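Local coordinates for protein fumarate reductase iron-sulfur subunit (Mycolicibacterium smegmatis, PDB 7D6V) that probably passes electrons from succinate towards quinone through its three iron-sulfur clusters, as the iron-sulfur subunit of a mycobacterial succinate dehydrogenase, at residues A6-W11 with L34-R39; E65-P70 with S79-D84. One frame throughout, in Å; residues are numbered along the deposited sequence.

Contact 1: A6-W11 with L34-R39; sequences AKLRVW and LDIIHR
Behind Ile36 and Ile37, the residues that meet Leu8 and Val10, the helix is held by its own backbone, with His38 N bonded to Leu34 O at 2.9 Å. The same oxygen sits over the rim of the His38 ring. The meeting of strand and helix is itself wholly apolar: methyl groups touch across it.

The closest approach is Leu8 CD1 to Ile36 CG2, 3.7 Å, with the two side chains set obliquely to each other. Ile36 presents the short branch of its forked side chain, for CG2 stands opposite the backbone N and CG1 takes the place beside it. Leu8, extended at its second torsion (chi2 174°), carries a methyl far enough from the strand to meet that branch. One step along, Val10 CG2 comes to 4.2 Å from Ile37 CD1. The first bond of the Ile37 side chain runs past the strand, but the longer branch turns at its second torsion (chi2 -68°), so that CD1 reaches the valine. A compact valine opposite a longer isoleucine, and a leucine opposite a beta-branched residue, fill a buried layer that would suit polar groups badly.

Leu8 and Val10 share one face of the strand, whereas on its other face Trp11 NE1 is hydrogen-bonded to Gln20 O of the membrane anchor subunit. Asp35 and Arg39, on a flank of the helix, pack on Leu257 of succinate dehydrogenase subunit A, and Arg39 also forms a salt bridge with Glu31.

Strand 4-14, paired with 17-27 and 86-87, thus packs against helix 33-43, the helix-on-sheet packing of the beta-grasp fold of plant-type [2Fe-2S] ferredoxins, with the cluster about 11 Å from the Ile37 side chain.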
loop_
_atom_site.group_PDB
_atom_site.type_symbol
_atom_site.label_atom_id
_atom_site.label_comp_id
_atom_site.label_asym_id
_atom_site.label_seq_id
_atom_site.Cartn_x
_atom_site.Cartn_y
_atom_site.Cartn_z
ATOM N N ALA B 6 24.879 -11.385 -12.752
ATOM C CA ALA B 6 25.038 -10.012 -12.304
ATOM C C ALA B 6 25.990 -9.929 -11.119
ATOM O O ALA B 6 26.307 -10.927 -10.471
ATOM C CB ALA B 6 23.689 -9.407 -11.924
ATOM N N LYS B 7 26.447 -8.711 -10.844
ATOM C CA LYS B 7 27.313 -8.422 -9.706
ATOM C C LYS B 7 26.531 -7.594 -8.695
ATOM O O LYS B 7 26.220 -6.424 -8.947
ATOM C CB LYS B 7 28.581 -7.699 -10.154
ATOM C CG LYS B 7 29.467 -8.530 -11.068
ATOM C CD LYS B 7 30.745 -7.796 -11.430
ATOM C CE LYS B 7 30.473 -6.629 -12.366
ATOM N NZ LYS B 7 29.982 -7.072 -13.695
ATOM N N LEU B 8 26.207 -8.212 -7.564
ATOM C CA LEU B 8 25.612 -7.540 -6.421
ATOM C C LEU B 8 26.687 -7.219 -5.391
ATOM O O LEU B 8 27.740 -7.855 -5.337
ATOM C CB LEU B 8 24.525 -8.406 -5.784
ATOM C CG LEU B 8 23.270 -8.687 -6.603
ATOM C CD1 LEU B 8 22.381 -9.667 -5.865
ATOM C CD2 LEU B 8 22.525 -7.401 -6.889
ATOM N N ARG B 9 26.410 -6.205 -4.575
ATOM C CA ARG B 9 27.347 -5.748 -3.558
ATOM C C ARG B 9 26.565 -5.500 -2.260
ATOM O O ARG B 9 26.539 -4.409 -1.703
ATOM C CB ARG B 9 28.138 -4.539 -4.059
ATOM C CG ARG B 9 29.225 -4.079 -3.114
ATOM C CD ARG B 9 30.021 -2.888 -3.632
ATOM N NE ARG B 9 29.247 -1.658 -3.722
ATOM C CZ ARG B 9 29.691 -0.547 -4.300
ATOM N NH1 ARG B 9 30.902 -0.522 -4.832
ATOM N NH2 ARG B 9 28.931 0.538 -4.341
ATOM N N VAL B 10 25.848 -6.534 -1.809
ATOM C CA VAL B 10 24.927 -6.428 -0.679
ATOM C C VAL B 10 25.673 -6.137 0.620
ATOM O O VAL B 10 26.745 -6.696 0.885
ATOM C CB VAL B 10 24.107 -7.725 -0.565
ATOM C CG1 VAL B 10 23.207 -7.702 0.658
ATOM C CG2 VAL B 10 23.298 -7.953 -1.826
ATOM N N TRP B 11 25.090 -5.266 1.449
ATOM C CA TRP B 11 25.665 -4.907 2.742
ATOM C C TRP B 11 25.329 -5.958 3.798
ATOM O O TRP B 11 24.165 -6.337 3.960
ATOM C CB TRP B 11 25.146 -3.539 3.188
ATOM C CG TRP B 11 25.804 -2.999 4.429
ATOM C CD1 TRP B 11 26.914 -2.214 4.488
ATOM C CD2 TRP B 11 25.391 -3.208 5.787
ATOM N NE1 TRP B 11 27.219 -1.920 5.791
ATOM C CE2 TRP B 11 26.301 -2.521 6.609
ATOM C CE3 TRP B 11 24.344 -3.913 6.385
ATOM C CZ2 TRP B 11 26.193 -2.515 7.995
ATOM C CZ3 TRP B 11 24.241 -3.906 7.758
ATOM C CH2 TRP B 11 25.159 -3.214 8.549
ATOM N N LEU B 34 14.154 -8.127 -5.609
ATOM C CA LEU B 34 13.785 -9.040 -4.533
ATOM C C LEU B 34 13.870 -10.498 -4.968
ATOM O O LEU B 34 14.210 -11.364 -4.156
ATOM C CB LEU B 34 12.381 -8.713 -4.026
ATOM C CG LEU B 34 11.941 -9.397 -2.732
ATOM C CD1 LEU B 34 12.992 -9.236 -1.649
ATOM C CD2 LEU B 34 10.606 -8.857 -2.264
ATOM N N ASP B 35 13.579 -10.793 -6.238
ATOM C CA ASP B 35 13.768 -12.152 -6.739
ATOM C C ASP B 35 15.236 -12.555 -6.699
ATOM O O ASP B 35 15.567 -13.698 -6.358
ATOM C CB ASP B 35 13.226 -12.281 -8.161
ATOM C CG ASP B 35 11.768 -11.896 -8.271
ATOM O OD1 ASP B 35 11.401 -11.248 -9.273
ATOM O OD2 ASP B 35 10.987 -12.239 -7.358
ATOM N N ILE B 36 16.132 -11.635 -7.058
ATOM C CA ILE B 36 17.559 -11.926 -7.011
ATOM C C ILE B 36 18.006 -12.156 -5.575
ATOM O O ILE B 36 18.835 -13.030 -5.298
ATOM C CB ILE B 36 18.350 -10.790 -7.682
ATOM C CG1 ILE B 36 17.669 -10.365 -8.981
ATOM C CG2 ILE B 36 19.772 -11.219 -7.956
ATOM C CD1 ILE B 36 17.633 -11.441 -10.034
ATOM N N ILE B 37 17.456 -11.382 -4.639
ATOM C CA ILE B 37 17.775 -11.573 -3.227
ATOM C C ILE B 37 17.284 -12.934 -2.749
ATOM O O ILE B 37 17.971 -13.625 -1.988
ATOM C CB ILE B 37 17.184 -10.425 -2.388
ATOM C CG1 ILE B 37 17.755 -9.086 -2.849
ATOM C CG2 ILE B 37 17.468 -10.634 -0.916
ATOM C CD1 ILE B 37 19.224 -8.910 -2.554
ATOM N N HIS B 38 16.088 -13.338 -3.181
ATOM C CA HIS B 38 15.563 -14.649 -2.808
ATOM C C HIS B 38 16.426 -15.773 -3.365
ATOM O O HIS B 38 16.675 -16.774 -2.681
ATOM C CB HIS B 38 14.124 -14.793 -3.295
ATOM C CG HIS B 38 13.135 -14.004 -2.497
ATOM N ND1 HIS B 38 11.840 -13.795 -2.916
ATOM C CD2 HIS B 38 13.253 -13.371 -1.307
ATOM C CE1 HIS B 38 11.202 -13.067 -2.017
ATOM N NE2 HIS B 38 12.038 -12.796 -1.032
ATOM N N ARG B 39 16.877 -15.638 -4.613
ATOM C CA ARG B 39 17.764 -16.641 -5.191
ATOM C C ARG B 39 19.085 -16.711 -4.436
ATOM O O ARG B 39 19.617 -17.803 -4.193
ATOM C CB ARG B 39 18.007 -16.342 -6.669
ATOM C CG ARG B 39 18.582 -17.514 -7.437
ATOM C CD ARG B 39 18.973 -17.126 -8.846
ATOM N NE ARG B 39 18.023 -16.194 -9.441
ATOM C CZ ARG B 39 16.892 -16.554 -10.039
ATOM N NH1 ARG B 39 16.559 -17.834 -10.117
ATOM N NH2 ARG B 39 16.092 -15.635 -10.554
#

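Contact 2: E65-P70 with S79-D84; sequences EINGRP and STFGED
The tight turn of the hairpin formed by strands 63-65 and 70-72 meets the loop leading into strand 86-87 through one aromatic ring, that of Phe81. Ile66, an aliphatic residue suited to an apolar ring, offers CG2 to the end of the ring, 3.7 Å from Phe81 CZ, and the two side chains lie roughly at right angles. With chi1 at -73° its longer branch lies beside the backbone N, and the methyl CG2 faces the ring; the end of the isoleucine leads away, and the side chain also touches Met73 and Thr76. The flat polar amide of Asn67 slides past the ring in the opposite direction, its ND2 4.1 Å from Phe81 CE1 and the two planes 70° apart.

Within the beta-grasp ferredoxin domain this hairpin follows the cluster-binding loop, and its turn is closed by the bond from Ile66 N to Arg69 O, 2.9 Å. Gly68 suits the turn because, at its phi of 99°, any CB would press on the carbonyl O of Asn67. The phenylalanine gives its loop a broad apolar group that reaches the hairpin, and Thr80 CB sits over the centre of one ring face, 4.1 Å above its plane. Asn67 also packs on Glu85 and on Thr28 of the membrane anchor subunit.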
loop_
_atom_site.group_PDB
_atom_site.type_symbol
_atom_site.label_atom_id
_atom_site.label_comp_id
_atom_site.label_asym_id
_atom_site.label_seq_id
_atom_site.Cartn_x
_atom_site.Cartn_y
_atom_site.Cartn_z
ATOM N N GLU B 65 17.685 0.621 -0.050
ATOM C CA GLU B 65 18.323 1.603 -0.923
ATOM C C GLU B 65 19.050 0.815 -2.005
ATOM O O GLU B 65 20.117 0.247 -1.760
ATOM C CB GLU B 65 19.250 2.516 -0.135
ATOM C CG GLU B 65 18.518 3.299 0.941
ATOM C CD GLU B 65 19.383 4.335 1.615
ATOM O OE1 GLU B 65 20.502 4.590 1.125
ATOM O OE2 GLU B 65 18.945 4.896 2.638
ATOM N N ILE B 66 18.466 0.790 -3.204
ATOM C CA ILE B 66 18.808 -0.239 -4.179
ATOM C C ILE B 66 20.133 0.059 -4.862
ATOM O O ILE B 66 20.955 -0.841 -5.056
ATOM C CB ILE B 66 17.671 -0.408 -5.200
ATOM C CG1 ILE B 66 16.490 -1.117 -4.544
ATOM C CG2 ILE B 66 18.147 -1.194 -6.403
ATOM C CD1 ILE B 66 16.891 -2.349 -3.794
ATOM N N ASN B 67 20.348 1.295 -5.295
ATOM C CA ASN B 67 21.658 1.671 -5.813
ATOM C C ASN B 67 21.993 3.089 -5.362
ATOM O O ASN B 67 22.467 3.922 -6.134
ATOM C CB ASN B 67 21.699 1.510 -7.330
ATOM C CG ASN B 67 23.105 1.503 -7.873
ATOM O OD1 ASN B 67 24.067 1.656 -7.129
ATOM N ND2 ASN B 67 23.233 1.291 -9.175
ATOM N N GLY B 68 21.734 3.373 -4.089
ATOM C CA GLY B 68 21.797 4.712 -3.557
ATOM C C GLY B 68 20.453 5.395 -3.438
ATOM O O GLY B 68 20.365 6.446 -2.794
ATOM N N ARG B 69 19.407 4.825 -4.034
ATOM C CA ARG B 69 18.074 5.403 -4.070
ATOM C C ARG B 69 17.121 4.590 -3.215
ATOM O O ARG B 69 17.057 3.365 -3.368
ATOM C CB ARG B 69 17.550 5.454 -5.508
ATOM C CG ARG B 69 18.604 5.736 -6.556
ATOM C CD ARG B 69 18.997 7.195 -6.553
ATOM N NE ARG B 69 17.864 8.054 -6.883
ATOM C CZ ARG B 69 17.610 8.522 -8.100
ATOM N NH1 ARG B 69 18.410 8.217 -9.110
ATOM N NH2 ARG B 69 16.555 9.293 -8.305
ATOM N N PRO B 70 16.368 5.223 -2.316
ATOM C CA PRO B 70 15.350 4.488 -1.554
ATOM C C PRO B 70 14.249 3.932 -2.444
ATOM O O PRO B 70 13.490 4.686 -3.060
ATOM C CB PRO B 70 14.809 5.547 -0.586
ATOM C CG PRO B 70 15.882 6.579 -0.509
ATOM C CD PRO B 70 16.484 6.620 -1.873
ATOM N N SER B 79 16.213 -4.591 -14.720
ATOM C CA SER B 79 16.643 -4.248 -16.065
ATOM C C SER B 79 16.939 -2.764 -16.184
ATOM O O SER B 79 17.350 -2.301 -17.251
ATOM C CB SER B 79 15.581 -4.657 -17.087
ATOM O OG SER B 79 14.418 -3.864 -16.955
ATOM N N THR B 80 16.715 -2.018 -15.100
ATOM C CA THR B 80 17.185 -0.645 -14.997
ATOM C C THR B 80 18.700 -0.576 -15.119
ATOM O O THR B 80 19.248 0.447 -15.545
ATOM C CB THR B 80 16.718 -0.060 -13.662
ATOM O OG1 THR B 80 15.288 0.007 -13.646
ATOM C CG2 THR B 80 17.283 1.332 -13.430
ATOM N N PHE B 81 19.385 -1.665 -14.795
ATOM C CA PHE B 81 20.831 -1.703 -14.681
ATOM C C PHE B 81 21.425 -2.515 -15.822
ATOM O O PHE B 81 20.815 -3.469 -16.309
ATOM C CB PHE B 81 21.241 -2.320 -13.345
ATOM C CG PHE B 81 20.436 -1.830 -12.184
ATOM C CD1 PHE B 81 20.484 -0.506 -11.797
ATOM C CD2 PHE B 81 19.605 -2.694 -11.497
ATOM C CE1 PHE B 81 19.735 -0.057 -10.734
ATOM C CE2 PHE B 81 18.853 -2.251 -10.435
ATOM C CZ PHE B 81 18.918 -0.931 -10.052
ATOM N N GLY B 82 22.623 -2.132 -16.241
ATOM C CA GLY B 82 23.320 -2.876 -17.265
ATOM C C GLY B 82 23.793 -4.227 -16.767
ATOM O O GLY B 82 23.837 -4.513 -15.571
ATOM N N GLU B 83 24.156 -5.084 -17.721
ATOM C CA GLU B 83 24.636 -6.415 -17.375
ATOM C C GLU B 83 26.046 -6.391 -16.803
ATOM O O GLU B 83 26.438 -7.337 -16.112
ATOM C CB GLU B 83 24.578 -7.325 -18.599
ATOM C CG GLU B 83 23.179 -7.506 -19.153
ATOM C CD GLU B 83 23.102 -8.582 -20.213
ATOM O OE1 GLU B 83 21.998 -8.813 -20.744
ATOM O OE2 GLU B 83 24.146 -9.196 -20.517
ATOM N N ASP B 84 26.813 -5.336 -17.068
ATOM C CA ASP B 84 28.129 -5.158 -16.471
ATOM C C ASP B 84 28.131 -4.090 -15.384
ATOM O O ASP B 84 29.201 -3.649 -14.961
ATOM C CB ASP B 84 29.160 -4.824 -17.551
ATOM C CG ASP B 84 28.697 -3.717 -18.477
ATOM O OD1 ASP B 84 27.479 -3.440 -18.517
ATOM O OD2 ASP B 84 29.551 -3.127 -19.169
#

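Both contacts belong to the 2Fe-2S domain and lie on the same side of the chain's centre, their own centres about 11 Å apart. Contact 1 is complete by residue 39 and contact 2 begins at residue 65; the cluster-binding loop with Cys54, Cys59 and Cys62 lies between them, while Cys74 of the same pocket falls between the two segments of contact 2. Strand 86-87, just beyond 79-84, runs parallel beside strand 4-14 and so ties contact 2 to the sheet of contact 1. The two also meet directly, Lys7 NZ packing 3.7 Å from Asp84 O. A helix and a hairpin turn of one domain thus both lie near its cluster, about 11 and 10 Å from the side chains of Ile37 and Ile66.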